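Local coordinates for protein MpaA (Escherichia coli O157:H7, PDB 5HXD) that probably cleaves the gamma-D-glutamyl-diaminopimelate amide bond of murein tripeptide during peptidoglycan breakdown, as a zinc-dependent amidase of the M14 metallocarboxypeptidase family, at residues A161-P166 against I207-P212; G50-S55 against S155-L160; S169-W174 against L231-K236. All blocks are in the same frame, centred on the assembly; numbering follows the deposited sequence.

Contact 1 (A161-P166 against I207-P212)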
# COMPACT_ATOMS: atom_id res chain seq x y z
N ALA A 161 -0.30 16.17 -7.75
CA ALA A 161 0.94 16.94 -7.80
C ALA A 161 0.79 18.41 -7.37
O ALA A 161 1.17 19.33 -8.12
CB ALA A 161 1.54 16.86 -9.20
N CYS A 162 0.27 18.64 -6.17
CA CYS A 162 0.07 20.00 -5.69
C CYS A 162 -0.29 20.05 -4.21
O CYS A 162 -0.68 19.03 -3.63
CB CYS A 162 -1.03 20.68 -6.50
SG CYS A 162 -2.61 19.88 -6.29
N ILE A 163 -0.17 21.24 -3.63
CA ILE A 163 -0.54 21.51 -2.25
C ILE A 163 -1.84 22.31 -2.19
O ILE A 163 -1.86 23.47 -2.63
CB ILE A 163 0.55 22.30 -1.51
CG1 ILE A 163 1.90 21.59 -1.61
CG2 ILE A 163 0.16 22.52 -0.04
CD1 ILE A 163 1.92 20.24 -0.97
N GLU A 164 -2.91 21.72 -1.67
CA GLU A 164 -4.20 22.40 -1.62
C GLU A 164 -4.46 23.04 -0.27
O GLU A 164 -4.97 22.39 0.63
CB GLU A 164 -5.33 21.45 -1.93
CG GLU A 164 -5.21 20.76 -3.25
CD GLU A 164 -6.20 19.65 -3.39
OE1 GLU A 164 -7.41 19.91 -3.21
OE2 GLU A 164 -5.76 18.51 -3.67
N ASP A 165 -4.11 24.32 -0.13
CA ASP A 165 -4.35 25.03 1.11
C ASP A 165 -5.45 26.06 0.93
O ASP A 165 -5.21 27.12 0.36
CB ASP A 165 -3.07 25.71 1.61
CG ASP A 165 -3.20 26.19 3.04
OD1 ASP A 165 -4.34 26.35 3.51
OD2 ASP A 165 -2.15 26.39 3.70
N PRO A 166 -6.65 25.74 1.44
CA PRO A 166 -7.85 26.60 1.39
C PRO A 166 -7.67 27.93 2.12
O PRO A 166 -8.46 28.85 1.91
CB PRO A 166 -8.93 25.74 2.09
CG PRO A 166 -8.16 24.78 2.95
CD PRO A 166 -6.86 24.51 2.22
N ILE A 207 -5.14 20.69 5.11
CA ILE A 207 -4.39 20.91 3.90
C ILE A 207 -4.23 19.56 3.23
O ILE A 207 -3.73 18.62 3.86
CB ILE A 207 -2.98 21.48 4.18
CG1 ILE A 207 -3.03 22.96 4.55
CG2 ILE A 207 -2.08 21.32 2.97
CD1 ILE A 207 -1.65 23.54 4.80
N THR A 208 -4.65 19.42 1.98
CA THR A 208 -4.32 18.19 1.29
C THR A 208 -3.07 18.41 0.43
O THR A 208 -3.01 19.33 -0.40
CB THR A 208 -5.49 17.65 0.43
OG1 THR A 208 -5.93 18.66 -0.48
CG2 THR A 208 -6.65 17.25 1.32
N ALA A 209 -2.06 17.59 0.69
CA ALA A 209 -0.84 17.59 -0.08
C ALA A 209 -0.87 16.44 -1.08
O ALA A 209 -0.67 15.28 -0.69
CB ALA A 209 0.37 17.46 0.84
N GLU A 210 -1.11 16.74 -2.36
CA GLU A 210 -1.15 15.69 -3.39
C GLU A 210 0.21 15.43 -4.02
O GLU A 210 0.75 16.29 -4.73
CB GLU A 210 -2.15 16.05 -4.48
CG GLU A 210 -3.56 16.18 -4.01
CD GLU A 210 -4.38 14.99 -4.36
OE1 GLU A 210 -3.77 13.95 -4.69
OE2 GLU A 210 -5.63 15.09 -4.33
N PHE A 211 0.77 14.26 -3.76
CA PHE A 211 1.98 13.82 -4.43
C PHE A 211 1.76 13.81 -5.94
O PHE A 211 0.62 13.81 -6.41
CB PHE A 211 2.37 12.42 -3.98
CG PHE A 211 3.41 12.40 -2.92
CD1 PHE A 211 3.67 13.51 -2.15
CD2 PHE A 211 4.14 11.24 -2.69
CE1 PHE A 211 4.64 13.48 -1.15
CE2 PHE A 211 5.12 11.19 -1.70
CZ PHE A 211 5.37 12.31 -0.93
N PRO A 212 2.84 13.80 -6.71
CA PRO A 212 2.66 13.55 -8.14
C PRO A 212 2.67 12.04 -8.35
O PRO A 212 2.85 11.31 -7.37
CB PRO A 212 3.88 14.21 -8.77
CG PRO A 212 4.96 14.02 -7.71
CD PRO A 212 4.25 14.09 -6.37
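The carboxylates of Glu164 and Glu210 meet edge to edge and nearly coplanar, their planes 7° apart: Glu210 OE2 lies practically in the plane of the Glu164 group, 3.5 Å from Glu164 OE2. Thr208 OG1 covers one face of the Glu164 carboxylate, 3.1 Å from its CD and almost equally far from both oxygens. From there its angle is too poor for a hydrogen bond, so this is packing over a face. Both acids project from one face of an antiparallel strand pair in the mixed sheet of the M14 fold: strand 162-164 runs at 170° to residues 207-210, the latter part of strand 206-210, and the pair ends in a G1 beta bulge. The register supports this reading. Cys162 with Glu210 and Glu164 with Thr208 are hydrogen-bonded pairs, whereas Ile163 with Ala209 is non-hydrogen-bonded. At the bulge Ala161 and Cys162 both face Glu210, and Ala161 takes a positive phi of 54°. Its N donates to Phe211 O (2.9 Å), while Cys162 N donates to Glu210 O.

On the other face Ile163 and Ala209 make apolar contacts. Ile163 holds CG1 anti to its carbonyl carbon, and its CD1 ends 3.7 Å from Ala209 CB; its CG2 meets Ile207 CG2 at 3.9 Å. Asp165 OD2 and CG cross the CG1-CD1 arm of Ile207, but this carboxylate is held by His205 and Ser169. Glu164 OE1 has a weak bond from Val187 N. Glu210 is the predicted proton donor/acceptor, and this strand pair sets its backbone beside the zinc site: Glu210 N donates to Cys162 O at 2.7 Å.

Contact 2 (G50-S55 against S155-L160). With ZN (zinc ion), chain C.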
# COMPACT_ATOMS: atom_id res chain seq x y z
N GLY A 50 -6.65 3.64 -0.26
CA GLY A 50 -5.71 2.53 -0.18
C GLY A 50 -4.74 2.28 -1.33
O GLY A 50 -3.74 1.60 -1.14
N ASP A 51 -5.01 2.83 -2.52
CA ASP A 51 -4.02 2.75 -3.61
C ASP A 51 -3.02 3.94 -3.65
O ASP A 51 -2.08 3.91 -4.45
CB ASP A 51 -4.74 2.63 -4.96
CG ASP A 51 -5.70 3.76 -5.21
OD1 ASP A 51 -6.09 4.41 -4.24
OD2 ASP A 51 -6.09 4.00 -6.38
N GLU A 52 -3.20 4.93 -2.77
CA GLU A 52 -2.29 6.09 -2.71
C GLU A 52 -1.13 5.83 -1.74
O GLU A 52 -0.95 6.50 -0.72
CB GLU A 52 -3.07 7.36 -2.37
CG GLU A 52 -4.23 7.58 -3.33
CD GLU A 52 -4.99 8.88 -3.11
OE1 GLU A 52 -4.99 9.43 -1.99
OE2 GLU A 52 -5.64 9.33 -4.07
N ASN A 53 -0.32 4.89 -2.18
CA ASN A 53 0.77 4.23 -1.50
C ASN A 53 2.09 4.99 -1.29
O ASN A 53 2.80 4.80 -0.29
CB ASN A 53 1.01 2.96 -2.32
CG ASN A 53 0.03 1.89 -1.99
OD1 ASN A 53 0.17 0.79 -2.47
ND2 ASN A 53 -0.78 2.12 -0.95
N SER A 54 2.48 5.75 -2.31
CA SER A 54 3.77 6.45 -2.30
C SER A 54 3.94 7.46 -1.17
O SER A 54 5.06 7.85 -0.83
CB SER A 54 4.03 7.16 -3.65
OG SER A 54 3.08 8.19 -3.89
N SER A 55 2.84 7.92 -0.58
CA SER A 55 2.98 8.83 0.56
C SER A 55 2.98 8.06 1.89
O SER A 55 3.61 8.49 2.85
CB SER A 55 1.88 9.91 0.55
OG SER A 55 0.67 9.45 -0.03
N SER A 155 -3.15 16.09 5.06
CA SER A 155 -3.56 14.79 4.54
C SER A 155 -2.99 14.56 3.15
O SER A 155 -3.33 15.26 2.21
CB SER A 155 -5.07 14.69 4.51
OG SER A 155 -5.48 13.66 3.63
N PHE A 156 -2.11 13.56 3.03
CA PHE A 156 -1.45 13.25 1.77
C PHE A 156 -2.26 12.33 0.85
O PHE A 156 -2.82 11.35 1.32
CB PHE A 156 -0.10 12.59 2.05
CG PHE A 156 0.90 13.53 2.59
CD1 PHE A 156 1.75 14.20 1.74
CD2 PHE A 156 0.97 13.78 3.95
CE1 PHE A 156 2.65 15.10 2.23
CE2 PHE A 156 1.88 14.67 4.44
CZ PHE A 156 2.73 15.33 3.58
N HIS A 157 -2.29 12.67 -0.45
CA HIS A 157 -2.94 11.84 -1.48
C HIS A 157 -2.10 11.65 -2.76
O HIS A 157 -0.96 12.10 -2.84
CB HIS A 157 -4.28 12.45 -1.89
CG HIS A 157 -5.37 12.25 -0.88
ND1 HIS A 157 -5.31 12.79 0.39
CD2 HIS A 157 -6.55 11.61 -0.96
CE1 HIS A 157 -6.41 12.47 1.05
NE2 HIS A 157 -7.18 11.76 0.25
N ASP A 158 -2.71 10.98 -3.74
CA ASP A 158 -2.22 10.78 -5.13
C ASP A 158 -3.29 11.14 -6.14
O ASP A 158 -4.47 10.96 -5.86
CB ASP A 158 -1.85 9.32 -5.40
CG ASP A 158 -0.43 9.01 -5.09
OD1 ASP A 158 0.32 9.94 -4.75
OD2 ASP A 158 -0.08 7.81 -5.17
N PRO A 159 -2.89 11.56 -7.36
CA PRO A 159 -1.54 11.89 -7.81
C PRO A 159 -1.53 13.28 -8.45
O PRO A 159 -0.91 13.46 -9.50
CB PRO A 159 -1.28 10.81 -8.85
CG PRO A 159 -2.71 10.54 -9.45
CD PRO A 159 -3.72 11.23 -8.52
N LEU A 160 -2.22 14.24 -7.83
CA LEU A 160 -2.53 15.50 -8.48
C LEU A 160 -1.42 16.55 -8.37
O LEU A 160 -1.59 17.67 -8.85
CB LEU A 160 -3.82 16.06 -7.91
CG LEU A 160 -4.96 15.07 -8.14
CD1 LEU A 160 -6.25 15.66 -7.65
CD2 LEU A 160 -5.07 14.68 -9.62
ZN ZN C . -7.04 11.31 -3.73
O HOH W 1 -4.56 8.74 0.33
O HOH W 2 -2.14 8.32 0.85
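Glu52 carries the contact, and its side chain slides past that of Asp158 in the opposite direction, with Glu52 CG 3.6 Å from Asp158 CB. It sits at the centre of an inverse gamma turn and holds CG anti to its carbonyl carbon (chi1 -54°), with the chain extended beyond, a shape that carries the carboxylate across to His157 and Asp158. At the end OE2 binds the zinc ion at 2.4 Å and takes a weak hydrogen bond from His49 ND1. The Glu52 carboxylate stands steeply to the His157 imidazole, with 79° between the planes.

Ser54 OG makes a weak hydrogen bond to Asp158 OD2, 3.4 Å away, from the start of helix 53-65. The next residue, Ser55, packs its CB on Phe156 CB at 3.7 Å. Water also bridges the segments: one molecule lies between Glu52 OE1 and Phe156 O, over a face of the His157 ring. A second is within hydrogen-bonding distance of Glu52 O, Ser55 OG and Phe156 O; it can donate to Glu52 O (2.7 Å) or Phe156 O, while the direction to Ser55 OG is undecided. Acceptors outnumber the protons available to these waters, so not every bond can form at once.

His49 and Glu52 fit the HXXE pattern of M14 metallopeptidases, completed by His157 at the end of strand 153-157, and all three are predicted zinc ligands. Glu52 OE2 is the one atom of these segments modelled as bound to zinc, with a further ligand from outside them. His157 CD2 lies 2.8 Å from the zinc ion. Carbon and nitrogen are hard to tell apart at this resolution, and an imidazole flipped about CB-CG would bring ND1 to the metal instead, consistent with the predicted ligand role of His157.

Contact 3 (S169-W174 against L231-K236)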
# COMPACT_ATOMS: atom_id res chain seq x y z
N SER A 169 -1.86 29.68 3.70
CA SER A 169 -1.13 30.10 4.89
C SER A 169 0.37 29.83 4.78
O SER A 169 0.88 29.55 3.70
CB SER A 169 -1.70 29.40 6.12
OG SER A 169 -1.55 28.00 5.98
N GLU A 170 1.07 29.90 5.91
CA GLU A 170 2.52 29.69 5.92
C GLU A 170 2.91 28.23 5.63
O GLU A 170 3.79 27.95 4.80
CB GLU A 170 3.09 30.13 7.27
CG GLU A 170 4.60 30.00 7.37
CD GLU A 170 5.12 30.44 8.72
OE1 GLU A 170 4.30 30.91 9.54
OE2 GLU A 170 6.34 30.32 8.96
N LEU A 171 2.26 27.33 6.35
CA LEU A 171 2.49 25.91 6.22
C LEU A 171 2.22 25.48 4.78
O LEU A 171 2.95 24.68 4.21
CB LEU A 171 1.60 25.15 7.21
CG LEU A 171 1.80 23.65 7.40
CD1 LEU A 171 3.27 23.31 7.40
CD2 LEU A 171 1.16 23.26 8.71
N GLY A 172 1.18 26.08 4.20
CA GLY A 172 0.82 25.83 2.82
C GLY A 172 1.90 26.25 1.85
O GLY A 172 2.15 25.57 0.85
N GLU A 173 2.54 27.39 2.13
CA GLU A 173 3.62 27.89 1.29
C GLU A 173 4.94 27.20 1.64
O GLU A 173 5.80 27.03 0.77
CB GLU A 173 3.74 29.42 1.41
CG GLU A 173 2.48 30.12 0.88
CD GLU A 173 2.55 31.63 0.89
OE1 GLU A 173 2.51 32.24 1.99
OE2 GLU A 173 2.61 32.20 -0.22
N TRP A 174 5.09 26.78 2.89
CA TRP A 174 6.21 25.94 3.24
C TRP A 174 6.14 24.63 2.47
O TRP A 174 7.12 24.21 1.86
CB TRP A 174 6.24 25.64 4.74
CG TRP A 174 7.44 24.82 5.09
CD1 TRP A 174 8.68 25.29 5.40
CD2 TRP A 174 7.53 23.39 5.12
NE1 TRP A 174 9.54 24.24 5.64
CE2 TRP A 174 8.86 23.06 5.47
CE3 TRP A 174 6.63 22.35 4.89
CZ2 TRP A 174 9.30 21.74 5.60
CZ3 TRP A 174 7.07 21.03 5.01
CH2 TRP A 174 8.39 20.74 5.36
N LEU A 231 7.62 16.78 9.90
CA LEU A 231 7.39 16.19 11.23
C LEU A 231 7.87 17.12 12.36
O LEU A 231 7.45 16.97 13.50
CB LEU A 231 8.07 14.82 11.34
CG LEU A 231 7.64 13.75 10.32
CD1 LEU A 231 8.68 12.66 10.16
CD2 LEU A 231 6.31 13.13 10.68
N ARG A 232 8.74 18.07 12.03
CA ARG A 232 9.30 18.99 13.03
C ARG A 232 9.04 20.46 12.69
O ARG A 232 9.78 21.34 13.13
CB ARG A 232 10.81 18.77 13.18
CG ARG A 232 11.58 18.95 11.87
CD ARG A 232 13.10 18.94 12.07
NE ARG A 232 13.81 19.37 10.87
CZ ARG A 232 15.13 19.52 10.79
NH1 ARG A 232 15.88 19.26 11.85
NH2 ARG A 232 15.71 19.91 9.65
N TRP A 233 8.00 20.73 11.90
CA TRP A 233 7.76 22.06 11.37
C TRP A 233 7.19 23.01 12.42
O TRP A 233 6.28 22.65 13.16
CB TRP A 233 6.80 22.00 10.18
CG TRP A 233 6.43 23.36 9.59
CD1 TRP A 233 7.03 23.99 8.54
CD2 TRP A 233 5.37 24.25 10.01
NE1 TRP A 233 6.42 25.20 8.28
CE2 TRP A 233 5.38 25.38 9.18
CE3 TRP A 233 4.39 24.20 11.04
CZ2 TRP A 233 4.49 26.44 9.30
CZ3 TRP A 233 3.50 25.25 11.16
CH2 TRP A 233 3.55 26.36 10.30
N HIS A 234 7.74 24.23 12.47
CA HIS A 234 7.16 25.30 13.28
C HIS A 234 7.16 26.59 12.47
O HIS A 234 7.93 26.71 11.50
CB HIS A 234 7.93 25.49 14.61
CG HIS A 234 9.39 25.73 14.44
ND1 HIS A 234 10.36 24.76 14.72
CD2 HIS A 234 10.09 26.82 14.05
CE1 HIS A 234 11.55 25.25 14.50
NE2 HIS A 234 11.42 26.51 14.08
N PRO A 235 6.27 27.54 12.82
CA PRO A 235 6.22 28.80 12.06
C PRO A 235 7.51 29.63 12.21
O PRO A 235 8.35 29.31 13.05
CB PRO A 235 5.00 29.52 12.65
CG PRO A 235 4.73 28.84 13.95
CD PRO A 235 5.18 27.44 13.80
N LYS A 236 7.62 30.68 11.40
CA LYS A 236 8.88 31.38 11.13
C LYS A 236 9.80 31.76 12.30
O LYS A 236 11.02 31.61 12.18
CB LYS A 236 8.58 32.67 10.35
CG LYS A 236 9.62 32.98 9.27
CD LYS A 236 9.93 34.46 9.17
CE LYS A 236 11.31 34.67 8.56
NZ LYS A 236 11.83 36.03 8.82
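Trp233 places CG anti to its backbone N (chi1 177°), and Leu171 and Trp174 do the same, which sends all three side chains into the gap between the start of helix 170-178 and the loop after helix 224-230. There the two indoles form a T-shaped (edge-to-face) pair. The edge of Trp233 points at a face of Trp174; the five-membered rings have centroids 4.4 Å apart and planes at 63°. The closest atoms are Trp233 NE1 and Trp174 CG, at 3.4 Å, and Trp233 CD1 also lies over that face, toward its rim.

Leu171 covers a face of Trp233. Its CD1 stands 3.5 Å from the centroid of the five-membered ring and 15° off the normal, the geometry of a CH-pi contact, while CD2 reaches out over the six-membered ring, 3.9 Å from Trp233 CZ3. The opposite face of this indole is met by Pro235 N of its own segment, so Trp233 is sandwiched between helix and chain. Glu170 CG approaches the indole edge near CZ2.

Beyond it the extended Glu170 side chain brings OE2 to Lys236 N at 2.8 Å, a weak bond because the N-H points poorly. The carboxylate also touches Pro235, with OE1 3.5 Å from CB. Leu230 also packs on both Leu171 and Trp174, and Trp152 on Leu171. This surface contact, away from the annotated sites, therefore holds the C-terminal tail to the helix mainly through aromatic and apolar packing, with a single weak backbone-to-carboxylate bond at its margin.

How the contacts relate
Contacts 1 and 2 meet along neighbouring strands 206-210 and 153-157 of one sheet, their centres 10 Å apart. Ile207 O to Ser155 N and Phe211 N to His157 O, each 2.9 Å, are probable hydrogen bonds joining them. Together they bring the predicted catalytic Glu210 to the metal: its side chain lies about 4 Å from the zinc ion and about 5 Å from that of Glu52, measured between nearest atoms. Contact 3 stands away from this site, its centre 21 Å from that of contact 2. It reaches contact 1 at Gly172, whose CA lies 3.2 Å from Asp165 OD2, as helix 170-178 follows strand 162-164 in the chain.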